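Local structure of 2-hydroxyethylphosphonate dioxygenase (Streptomyces viridochromogenes, 4YAR) at residues L130-T135 with A329-L334. The protein catalyses the iron(II)-dependent oxidative cleavage of 2-hydroxyethylphosphonate by dioxygen to hydroxymethylphosphonate and formate, a step in bialaphos biosynthesis. The protein carries 1 engineered substitution. Numbering follows the deposited sequence.
With NA (sodium ion), chain L; CD (cadmium ion), chain E.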
ATOM      1  N   LEU A 130       9.075   7.717  -4.622  1.00 22.12           N
ATOM      2  CA  LEU A 130       9.342   6.464  -3.942  1.00 24.31           C
ATOM      3  C   LEU A 130       8.236   5.453  -4.181  1.00 26.27           C
ATOM      4  O   LEU A 130       8.505   4.273  -4.423  1.00 28.60           O
ATOM      5  CB  LEU A 130       9.411   6.700  -2.465  1.00 25.18           C
ATOM      6  CG  LEU A 130       9.647   5.492  -1.541  1.00 26.01           C
ATOM      7  CD1 LEU A 130      10.909   4.749  -1.953  1.00 25.04           C
ATOM      8  CD2 LEU A 130       9.666   5.998  -0.117  1.00 25.13           C
ATOM      9  N   GLU A 131       7.004   5.928  -4.112  1.00 23.56           N
ATOM     10  CA  GLU A 131       5.860   5.038  -4.238  1.00 26.13           C
ATOM     11  C   GLU A 131       5.779   4.310  -5.575  1.00 25.89           C
ATOM     12  O   GLU A 131       5.894   4.917  -6.683  1.00 26.14           O
ATOM     13  CB  GLU A 131       4.575   5.779  -3.941  1.00 24.72           C
ATOM     14  CG  GLU A 131       4.462   6.219  -2.507  1.00 25.04           C
ATOM     15  CD  GLU A 131       5.348   7.405  -2.125  1.00 25.80           C
ATOM     16  OE1 GLU A 131       5.815   8.140  -3.023  1.00 24.37           O
ATOM     17  OE2 GLU A 131       5.573   7.530  -0.915  1.00 25.36           O
ATOM     18  N   PRO A 132       5.459   3.004  -5.487  1.00 24.55           N
ATOM     19  CA  PRO A 132       5.141   2.253  -6.700  1.00 26.59           C
ATOM     20  C   PRO A 132       3.693   2.613  -7.097  1.00 20.74           C
ATOM     21  O   PRO A 132       2.950   3.127  -6.260  1.00 20.93           O
ATOM     22  CB  PRO A 132       5.245   0.811  -6.212  1.00 24.69           C
ATOM     23  CG  PRO A 132       4.888   0.853  -4.783  1.00 26.37           C
ATOM     24  CD  PRO A 132       5.169   2.235  -4.264  1.00 26.55           C
ATOM     25  N   ALA A 133       3.319   2.437  -8.347  1.00 20.82           N
ATOM     26  CA  ALA A 133       1.934   2.727  -8.759  1.00 19.24           C
ATOM     27  C   ALA A 133       1.424   1.733  -9.797  1.00 21.32           C
ATOM     28  O   ALA A 133       2.188   1.236 -10.612  1.00 23.31           O
ATOM     29  CB  ALA A 133       1.828   4.125  -9.304  1.00 21.43           C
ATOM     30  N   ILE A 134       0.104   1.492  -9.795  1.00 18.03           N
ATOM     31  CA  ILE A 134      -0.554   0.853 -10.931  1.00 18.69           C
ATOM     32  C   ILE A 134      -1.065   2.035 -11.776  1.00 18.88           C
ATOM     33  O   ILE A 134      -1.631   2.990 -11.243  1.00 19.47           O
ATOM     34  CB  ILE A 134      -1.734  -0.115 -10.521  1.00 19.60           C
ATOM     35  CG1 ILE A 134      -1.248  -1.445  -9.880  1.00 21.01           C
ATOM     36  CG2 ILE A 134      -2.630  -0.471 -11.703  1.00 21.75           C
ATOM     37  CD1 ILE A 134      -2.334  -2.273  -9.180  1.00 21.86           C
ATOM     38  N   THR A 135      -0.860   1.956 -13.089  1.00 16.38           N
ATOM     39  CA  THR A 135      -1.321   2.925 -14.048  1.00 17.97           C
ATOM     40  C   THR A 135      -2.119   2.198 -15.101  1.00 17.39           C
ATOM     41  O   THR A 135      -1.735   1.123 -15.615  1.00 19.73           O
ATOM     42  CB  THR A 135      -0.177   3.697 -14.750  1.00 21.97           C
ATOM     43  OG1 THR A 135       0.682   4.284 -13.747  1.00 27.15           O
ATOM     44  CG2 THR A 135      -0.757   4.775 -15.655  1.00 21.59           C
ATOM     45  N   ALA A 329       4.448  -9.540  -7.929  1.00 18.82           N
ATOM     46  CA  ALA A 329       4.684 -10.302  -6.670  1.00 19.03           C
ATOM     47  C   ALA A 329       5.644  -9.655  -5.686  1.00 19.43           C
ATOM     48  O   ALA A 329       5.548  -9.926  -4.493  1.00 24.37           O
ATOM     49  CB  ALA A 329       5.142 -11.726  -6.989  1.00 16.92           C
ATOM     50  N   HIS A 330       6.469  -8.711  -6.143  1.00 20.11           N
ATOM     51  CA  HIS A 330       7.290  -7.902  -5.222  1.00 21.41           C
ATOM     52  C   HIS A 330       6.539  -6.807  -4.575  1.00 17.43           C
ATOM     53  O   HIS A 330       7.138  -6.142  -3.726  1.00 16.92           O
ATOM     54  CB  HIS A 330       8.460  -7.243  -5.970  1.00 23.96           C
ATOM     55  CG  HIS A 330       9.277  -8.208  -6.748  1.00 31.63           C
ATOM     56  ND1 HIS A 330       8.844  -8.674  -7.984  1.00 36.97           N
ATOM     57  CD2 HIS A 330      10.494  -8.768  -6.535  1.00 35.78           C
ATOM     58  CE1 HIS A 330       9.694  -9.547  -8.448  1.00 19.98           C
ATOM     59  NE2 HIS A 330      10.744  -9.584  -7.623  1.00 38.59           N
ATOM     60  N   LEU A 331       5.252  -6.606  -4.954  1.00 15.38           N
ATOM     61  CA  LEU A 331       4.470  -5.524  -4.398  1.00 15.18           C
ATOM     62  C   LEU A 331       3.117  -6.147  -4.037  1.00 15.31           C
ATOM     63  O   LEU A 331       2.069  -5.780  -4.621  1.00 16.01           O
ATOM     64  CB  LEU A 331       4.292  -4.356  -5.399  1.00 17.42           C
ATOM     65  CG  LEU A 331       5.587  -3.582  -5.683  1.00 17.59           C
ATOM     66  CD1 LEU A 331       5.479  -2.710  -6.927  1.00 19.11           C
ATOM     67  CD2 LEU A 331       6.027  -2.798  -4.456  1.00 17.47           C
ATOM     68  N   PRO A 332       3.107  -7.040  -3.024  1.00 15.04           N
ATOM     69  CA  PRO A 332       1.862  -7.725  -2.652  1.00 15.64           C
ATOM     70  C   PRO A 332       0.727  -6.878  -2.139  1.00 16.13           C
ATOM     71  O   PRO A 332      -0.424  -7.355  -2.118  1.00 19.49           O
ATOM     72  CB  PRO A 332       2.293  -8.671  -1.541  1.00 15.94           C
ATOM     73  CG  PRO A 332       3.774  -8.749  -1.641  1.00 16.46           C
ATOM     74  CD  PRO A 332       4.229  -7.463  -2.194  1.00 15.10           C
ATOM     75  N   ASP A 333       0.999  -5.690  -1.651  1.00 15.42           N
ATOM     76  CA  ASP A 333      -0.061  -4.845  -1.081  1.00 18.41           C
ATOM     77  C   ASP A 333      -0.734  -3.882  -2.108  1.00 19.01           C
ATOM     78  O   ASP A 333      -1.612  -3.128  -1.708  1.00 21.41           O
ATOM     79  CB  ASP A 333       0.491  -3.997   0.015  1.00 16.93           C
ATOM     80  CG  ASP A 333       1.064  -4.823   1.212  1.00 18.41           C
ATOM     81  OD1 ASP A 333       0.710  -5.976   1.400  1.00 18.84           O
ATOM     82  OD2 ASP A 333       1.895  -4.269   1.952  1.00 19.88           O
ATOM     83  N   LEU A 334      -0.306  -3.930  -3.371  1.00 15.50           N
ATOM     84  CA  LEU A 334      -0.845  -3.126  -4.497  1.00 15.20           C
ATOM     85  C   LEU A 334      -1.699  -3.981  -5.441  1.00 15.70           C
ATOM     86  O   LEU A 334      -1.229  -4.965  -6.028  1.00 14.01           O
ATOM     87  CB  LEU A 334       0.337  -2.486  -5.221  1.00 15.19           C
ATOM     88  CG  LEU A 334       0.088  -1.606  -6.452  1.00 16.59           C
ATOM     89  CD1 LEU A 334      -0.869  -0.488  -6.071  1.00 17.97           C
ATOM     90  CD2 LEU A 334       1.407  -1.016  -6.979  1.00 17.47           C
TER
HETATM   91 NA    NA L 511       9.296  -7.354  -9.924  1.00 12.46          NA
HETATM   92 CD    CD E 504       6.489   9.753  -1.435  1.00 26.78          CD
HETATM   93  O   HOH W   1       8.286  -5.232  -8.742  1.00 26.28           O
HETATM   94  O   HOH W   2      10.088  -8.615 -11.258  1.00 45.31           O
HETATM   95  O   HOH W   3       8.417  -6.657  -9.025  1.00 49.35           O
HETATM   96  O   HOH W   4       7.133  -8.706  -9.410  1.00 27.80           O
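P132 faces L331, with their CA atoms 8.1 Å apart, and I134 CA lies 7.6 Å from L334 CA, a spacing that leaves room for interposed side chains; 218 Å² is buried between the two segments, with aliphatic side chains making the closest contacts. Residues 331-334 form a type I beta turn, closed by L334 N bonding to L331 O at 3.3 Å, which brings both leucines to the same partner segment. L331 reaches the P132 ring with both methyls, which lie alongside its CB-CG bond: CD1 is 3.6 Å from P132 CB, and CD2 meets P132 CG at 3.8 Å. L334 makes the larger contribution, with 78 Å² buried against 30 Å² for L331. Its CG lies anti to the backbone N (chi1 179°), extending the fork between I134 and the preceding backbone. There L334 CG packs 3.7 Å from I134 CG1, the two side chains running past one another in opposite senses, while L334 CD2 turns to the main chain, 3.9 Å from A133 C. I134 CB does not point straight at the turn; chi1 of -73° and an extended chi2 of 167° carry CG1 and CD1 along the leucine. At the margins E131 chelates a cadmium ion and H330 ND1, with Q296, binds sodium. The A133 methyl points away from the turn and lies near S196 and the engineered H176, both at substrate-binding positions, consistent with the leucines packing on the other side of a strand near that site. Backbone bonds tie P132, A133 and I134 to A199, H176 and Y197, the last two in neighbouring strands; V175 of strand 173-176 touches I134 and L331, Y197 of strand 192-198 touches L334, and the turn leads into strand 335-343 of the other, seven-stranded antiparallel sheet.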